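Local coordinates for protein 2,3,4,5-tetrahydropyridine-2,6-dicarboxylate N-succinyltransferase (Campylobacter jejuni, PDB 2RIJ) that probably catalyses the transfer of a succinyl group from succinyl-CoA to tetrahydrodipicolinate, an early step of lysine biosynthesis through diaminopimelate, at residues Leu50-Tyr53 / Glu54-Gly58; Leu101-Asp104 / Gly105-Asn108. One frame throughout, in Å; residues are numbered along the deposited sequence. Where two conformers were deposited one is given.

In the fold
Contacts 1 and 2 are both turns leading into a helix of the N-terminal region: residues 50-58 run from strand 52-53 into helix 57-69, and residues 101-108 open helix 107-117. Their centres lie about 15 Å apart, but N52 and N56 of contact 1 meet the start of helix 107-117 at N108. N52 ND2 of contact 1 is 3.0 Å from N108 OD1 of contact 2, a probable hydrogen bond. A bound citrate, probably from the crystallisation liquor, lies where they join, hydrogen-bonded to H106 and N108 and close to N56. Both contacts are away from the predicted catalytic glutamate and the succinyl-CoA site.

Contact 1: residues Leu50-Tyr53 / Glu54-Gly58; sequences LINY and EQNFG
N56 reaches back to N52 with its amide nitrogen, ND2 lying 2.7 Å from N52 OD1 in an almost straight bond (N-H...O 174°). The oxygen sits in the amide plane of N56, and the donor meets it nearly end-on to the C=O bond, while the two amide planes stand 79° apart. A second side-chain amide, that of Q55, also reaches back: its OE1 accepts the backbone N-H of Y53 at 2.8 Å, in the carbonyl plane and on a lone pair. With chi1 at 67°, Q55 CG lies between its own backbone N and carbonyl carbon, and the extended remainder of the chain brings OE1 back alongside the strand. Next to it, E54 folds over one face of the Y53 ring. Its CG makes a CH-pi contact 3.7 Å from the ring centroid, and a bend at chi2 carries the carboxylate past the ring, where a water bridges E54 OE2 and Y53 OH. Further out, K152 gives a second hydrogen bond to Q55 OE1, and N52 ND2 is also held by F28 O, which helps fix the buried N52 amide. The turn thus links strand 52-53, paired antiparallel with strand 27-35, to helix 57-69; I51 and Y53 pack against helix 138-149, and N56 touches helix 107-117.

Contact 2: residues Leu101-Asp104 / Gly105-Asn108; sequences LEED and GHQN
H106 turns its imidazole back over the turn to E103, whose CB lies against the ring edge, in the ring plane, 3.5 Å from H106 NE2. The same nitrogen donates to E103 OE1 at 2.7 Å, with an N-H...O angle of 155°. The carboxylate and ring planes are only 18° apart, so the two flat groups are nearly coplanar, and the acceptor is just 13° out of the imidazole plane. OE1 is met on its anti lone pair, the one facing away from OE2. With CG anti to the carbonyl carbon, the extended E103 chain carries OE1 to the edge of the imidazole. OE2 forms a salt bridge with K6, so the carboxylate is gripped through both oxygens. This is a His-carboxylate hydrogen bond closed across a three-residue span, with H106 at the N-cap position of helix 107-117. A water lies between the backbones of the same two residues whose side chains are bonded, 2.7 Å from E103 O, to which it can donate, and 2.9 Å from H106 N, from which it accepts. At the bend, G105 has a positive phi, which favours glycine. The other ring nitrogen, H106 ND1, is hydrogen-bonded to the citrate; both ring nitrogens therefore have partners, which would tend to fix the ring's rotation. F100 meets the ring edge-to-face, and K113, from the helix that follows, donates to L101 O at the start of the turn.

Contact 1: residues Leu50-Tyr53 / Glu54-Gly58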
ATOM      1  N   LEU A  50      56.549  20.480  -6.469  1.00 24.32           N
ATOM      2  CA  LEU A  50      56.216  21.186  -7.719  0.50 25.51           C
ATOM      3  C   LEU A  50      55.830  20.153  -8.762  1.00 24.75           C
ATOM      4  O   LEU A  50      56.557  19.183  -8.973  1.00 24.87           O
ATOM      5  CB  LEU A  50      57.408  21.983  -8.267  0.50 24.56           C
ATOM      6  CG  LEU A  50      57.875  23.269  -7.589  0.50 26.61           C
ATOM      7  CD1 LEU A  50      59.243  23.705  -8.178  0.50 23.66           C
ATOM      8  CD2 LEU A  50      56.818  24.383  -7.695  0.50 24.18           C
ATOM      9  N   ILE A  51      54.677  20.351  -9.383  1.00 24.91           N
ATOM     10  CA  ILE A  51      54.183  19.512 -10.451  1.00 24.21           C
ATOM     11  C   ILE A  51      54.063  20.366 -11.688  1.00 23.62           C
ATOM     12  O   ILE A  51      53.470  21.458 -11.679  1.00 26.58           O
ATOM     13  CB  ILE A  51      52.753  18.956 -10.121  1.00 26.82           C
ATOM     14  CG1 ILE A  51      52.751  18.225  -8.800  1.00 23.51           C
ATOM     15  CG2 ILE A  51      52.203  18.079 -11.254  1.00 21.46           C
ATOM     16  CD1 ILE A  51      53.605  16.940  -8.848  1.00 21.13           C
ATOM     17  N   ASN A  52      54.610  19.847 -12.766  1.00 23.19           N
ATOM     18  CA  ASN A  52      54.550  20.513 -14.055  1.00 24.22           C
ATOM     19  C   ASN A  52      53.620  19.677 -14.927  1.00 25.39           C
ATOM     20  O   ASN A  52      53.785  18.445 -15.024  1.00 23.57           O
ATOM     21  CB  ASN A  52      55.946  20.605 -14.669  1.00 26.83           C
ATOM     22  CG  ASN A  52      56.883  21.490 -13.879  1.00 25.27           C
ATOM     23  OD1 ASN A  52      56.874  22.700 -14.036  1.00 27.37           O
ATOM     24  ND2 ASN A  52      57.714  20.885 -13.048  1.00 21.88           N
ATOM     25  N   TYR A  53      52.600  20.314 -15.494  1.00 24.03           N
ATOM     26  CA  TYR A  53      51.690  19.629 -16.437  1.00 22.72           C
ATOM     27  C   TYR A  53      51.594  20.468 -17.692  1.00 25.01           C
ATOM     28  O   TYR A  53      51.144  21.587 -17.633  1.00 22.19           O
ATOM     29  CB  TYR A  53      50.296  19.413 -15.851  1.00 24.17           C
ATOM     30  CG  TYR A  53      49.391  18.708 -16.820  1.00 24.57           C
ATOM     31  CD1 TYR A  53      49.600  17.364 -17.132  1.00 25.71           C
ATOM     32  CD2 TYR A  53      48.377  19.378 -17.462  1.00 27.67           C
ATOM     33  CE1 TYR A  53      48.801  16.721 -18.038  1.00 26.02           C
ATOM     34  CE2 TYR A  53      47.583  18.729 -18.406  1.00 28.25           C
ATOM     35  CZ  TYR A  53      47.815  17.414 -18.674  1.00 29.49           C
ATOM     36  OH  TYR A  53      47.059  16.760 -19.586  1.00 33.07           O
ATOM     37  N   GLU A  54      52.039  19.929 -18.814  1.00 22.71           N
ATOM     38  CA  GLU A  54      51.958  20.607 -20.113  1.00 25.67           C
ATOM     39  C   GLU A  54      52.507  22.048 -20.050  1.00 25.05           C
ATOM     40  O   GLU A  54      51.911  23.003 -20.553  1.00 23.23           O
ATOM     41  CB  GLU A  54      50.530  20.512 -20.700  1.00 25.68           C
ATOM     42  CG  GLU A  54      50.075  19.063 -20.998  1.00 29.02           C
ATOM     43  CD  GLU A  54      50.680  18.489 -22.281  1.00 36.55           C
ATOM     44  OE1 GLU A  54      51.570  19.138 -22.863  1.00 36.38           O
ATOM     45  OE2 GLU A  54      50.259  17.390 -22.709  1.00 39.17           O
ATOM     46  N   GLN A  55      53.703  22.182 -19.467  1.00 23.59           N
ATOM     47  CA  GLN A  55      54.301  23.475 -19.201  1.00 23.74           C
ATOM     48  C   GLN A  55      55.776  23.293 -18.890  1.00 25.26           C
ATOM     49  O   GLN A  55      56.196  22.181 -18.549  1.00 22.19           O
ATOM     50  CB  GLN A  55      53.631  24.134 -17.985  1.00 24.09           C
ATOM     51  CG  GLN A  55      53.882  23.413 -16.690  1.00 23.88           C
ATOM     52  CD  GLN A  55      53.016  23.874 -15.590  1.00 27.18           C
ATOM     53  OE1 GLN A  55      52.499  23.070 -14.783  1.00 24.92           O
ATOM     54  NE2 GLN A  55      52.824  25.188 -15.527  1.00 26.23           N
ATOM     55  N   ASN A  56      56.547  24.387 -19.002  1.00 22.92           N
ATOM     56  CA  ASN A  56      57.953  24.431 -18.587  1.00 23.48           C
ATOM     57  C   ASN A  56      58.753  23.344 -19.267  1.00 22.36           C
ATOM     58  O   ASN A  56      59.575  22.674 -18.648  1.00 23.88           O
ATOM     59  CB  ASN A  56      58.084  24.333 -17.059  1.00 24.40           C
ATOM     60  CG  ASN A  56      57.348  25.438 -16.351  1.00 30.56           C
ATOM     61  OD1 ASN A  56      57.305  26.528 -16.845  1.00 32.67           O
ATOM     62  ND2 ASN A  56      56.742  25.143 -15.215  1.00 24.02           N
ATOM     63  N   PHE A  57      58.550  23.217 -20.577  1.00 25.17           N
ATOM     64  CA  PHE A  57      59.168  22.132 -21.336  1.00 26.05           C
ATOM     65  C   PHE A  57      60.693  22.320 -21.414  1.00 26.70           C
ATOM     66  O   PHE A  57      61.415  21.344 -21.459  1.00 25.89           O
ATOM     67  CB  PHE A  57      58.580  22.009 -22.730  1.00 26.82           C
ATOM     68  CG  PHE A  57      57.111  21.726 -22.758  1.00 27.95           C
ATOM     69  CD1 PHE A  57      56.616  20.468 -22.430  1.00 27.37           C
ATOM     70  CD2 PHE A  57      56.213  22.713 -23.119  1.00 32.55           C
ATOM     71  CE1 PHE A  57      55.271  20.211 -22.456  1.00 26.35           C
ATOM     72  CE2 PHE A  57      54.848  22.446 -23.152  1.00 32.04           C
ATOM     73  CZ  PHE A  57      54.386  21.186 -22.826  1.00 28.02           C
ATOM     74  N   GLY A  58      61.155  23.570 -21.420  1.00 26.82           N
ATOM     75  CA  GLY A  58      62.595  23.870 -21.382  1.00 28.37           C
ATOM     76  C   GLY A  58      63.263  23.283 -20.151  1.00 27.91           C
ATOM     77  O   GLY A  58      64.318  22.659 -20.229  1.00 28.26           O
TER
HETATM   78  O   HOH W   1      48.570  15.865 -21.601  1.00 43.52           O

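Contact 2: residues Leu101-Asp104 / Gly105-Asn108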
ATOM      1  N   LEU A 101      69.873  32.635 -12.544  1.00 29.97           N
ATOM      2  CA  LEU A 101      70.118  32.312 -11.130  1.00 31.54           C
ATOM      3  C   LEU A 101      69.949  33.493 -10.164  1.00 34.74           C
ATOM      4  O   LEU A 101      69.646  33.295  -8.990  1.00 36.31           O
ATOM      5  CB  LEU A 101      71.489  31.656 -10.958  1.00 33.26           C
ATOM      6  CG  LEU A 101      71.695  30.310 -11.657  1.00 33.61           C
ATOM      7  CD1 LEU A 101      73.132  29.779 -11.460  1.00 33.55           C
ATOM      8  CD2 LEU A 101      70.682  29.270 -11.187  1.00 32.26           C
ATOM      9  N   GLU A 102      70.089  34.721 -10.650  1.00 37.61           N
ATOM     10  CA  GLU A 102      69.961  35.892  -9.781  1.00 39.27           C
ATOM     11  C   GLU A 102      68.560  36.496  -9.850  1.00 40.74           C
ATOM     12  O   GLU A 102      68.317  37.573  -9.315  1.00 44.91           O
ATOM     13  CB  GLU A 102      71.043  36.937 -10.131  1.00 40.22           C
ATOM     14  CG  GLU A 102      72.488  36.427  -9.992  1.00 38.09           C
ATOM     15  N   GLU A 103      67.638  35.797 -10.501  1.00 39.12           N
ATOM     16  CA  GLU A 103      66.267  36.247 -10.638  1.00 39.43           C
ATOM     17  C   GLU A 103      65.329  35.464  -9.750  1.00 40.96           C
ATOM     18  O   GLU A 103      65.596  34.313  -9.390  1.00 41.28           O
ATOM     19  CB  GLU A 103      65.801  36.054 -12.060  1.00 36.56           C
ATOM     20  CG  GLU A 103      66.563  36.875 -13.063  1.00 43.62           C
ATOM     21  CD  GLU A 103      65.998  36.740 -14.451  1.00 39.23           C
ATOM     22  OE1 GLU A 103      65.167  35.823 -14.685  1.00 41.59           O
ATOM     23  OE2 GLU A 103      66.392  37.542 -15.328  1.00 48.85           O
ATOM     24  N   ASP A 104      64.208  36.090  -9.424  1.00 42.90           N
ATOM     25  CA  ASP A 104      63.212  35.462  -8.556  1.00 45.10           C
ATOM     26  C   ASP A 104      62.096  34.831  -9.357  1.00 42.26           C
ATOM     27  O   ASP A 104      61.841  35.198 -10.509  1.00 43.34           O
ATOM     28  CB  ASP A 104      62.601  36.477  -7.584  1.00 47.84           C
ATOM     29  CG  ASP A 104      63.623  37.061  -6.610  1.00 56.90           C
ATOM     30  OD1 ASP A 104      64.563  36.341  -6.188  1.00 65.66           O
ATOM     31  OD2 ASP A 104      63.478  38.262  -6.267  1.00 77.14           O
ATOM     32  N   GLY A 105      61.443  33.856  -8.739  1.00 41.36           N
ATOM     33  CA  GLY A 105      60.223  33.283  -9.278  1.00 41.40           C
ATOM     34  C   GLY A 105      60.323  32.172 -10.307  1.00 40.02           C
ATOM     35  O   GLY A 105      59.338  31.884 -11.018  1.00 39.64           O
ATOM     36  N   HIS A 106      61.500  31.567 -10.428  1.00 36.71           N
ATOM     37  CA  HIS A 106      61.676  30.447 -11.336  1.00 33.33           C
ATOM     38  C   HIS A 106      61.638  29.208 -10.452  1.00 31.44           C
ATOM     39  O   HIS A 106      62.626  28.824  -9.837  1.00 30.12           O
ATOM     40  CB  HIS A 106      63.008  30.541 -12.059  1.00 33.97           C
ATOM     41  CG  HIS A 106      63.180  31.779 -12.856  1.00 32.55           C
ATOM     42  ND1 HIS A 106      62.537  31.988 -14.052  1.00 33.82           N
ATOM     43  CD2 HIS A 106      63.954  32.867 -12.645  1.00 39.10           C
ATOM     44  CE1 HIS A 106      62.892  33.163 -14.538  1.00 37.38           C
ATOM     45  NE2 HIS A 106      63.753  33.716 -13.702  1.00 34.25           N
ATOM     46  N   GLN A 107      60.485  28.579 -10.380  1.00 31.73           N
ATOM     47  CA  GLN A 107      60.234  27.627  -9.326  1.00 30.13           C
ATOM     48  C   GLN A 107      61.016  26.329  -9.463  1.00 25.45           C
ATOM     49  O   GLN A 107      61.462  25.775  -8.479  1.00 28.39           O
ATOM     50  CB  GLN A 107      58.752  27.328  -9.285  1.00 35.44           C
ATOM     51  CG  GLN A 107      57.907  28.490  -8.767  1.00 39.96           C
ATOM     52  CD  GLN A 107      56.566  27.998  -8.343  1.00 55.47           C
ATOM     53  OE1 GLN A 107      55.727  27.653  -9.188  1.00 56.31           O
ATOM     54  NE2 GLN A 107      56.360  27.896  -7.021  1.00 66.32           N
ATOM     55  N   ASN A 108      61.158  25.850 -10.685  1.00 24.91           N
ATOM     56  CA  ASN A 108      61.922  24.651 -10.962  1.00 25.52           C
ATOM     57  C   ASN A 108      63.386  24.907 -10.650  1.00 25.63           C
ATOM     58  O   ASN A 108      64.072  24.015 -10.159  1.00 25.22           O
ATOM     59  CB  ASN A 108      61.760  24.185 -12.409  1.00 24.11           C
ATOM     60  CG  ASN A 108      60.387  23.574 -12.686  1.00 31.35           C
ATOM     61  OD1 ASN A 108      60.007  22.563 -12.095  1.00 36.14           O
ATOM     62  ND2 ASN A 108      59.655  24.180 -13.599  1.00 28.51           N
TER
HETATM   63  O   HOH W   2      64.124  32.001  -9.210  1.00 34.42           O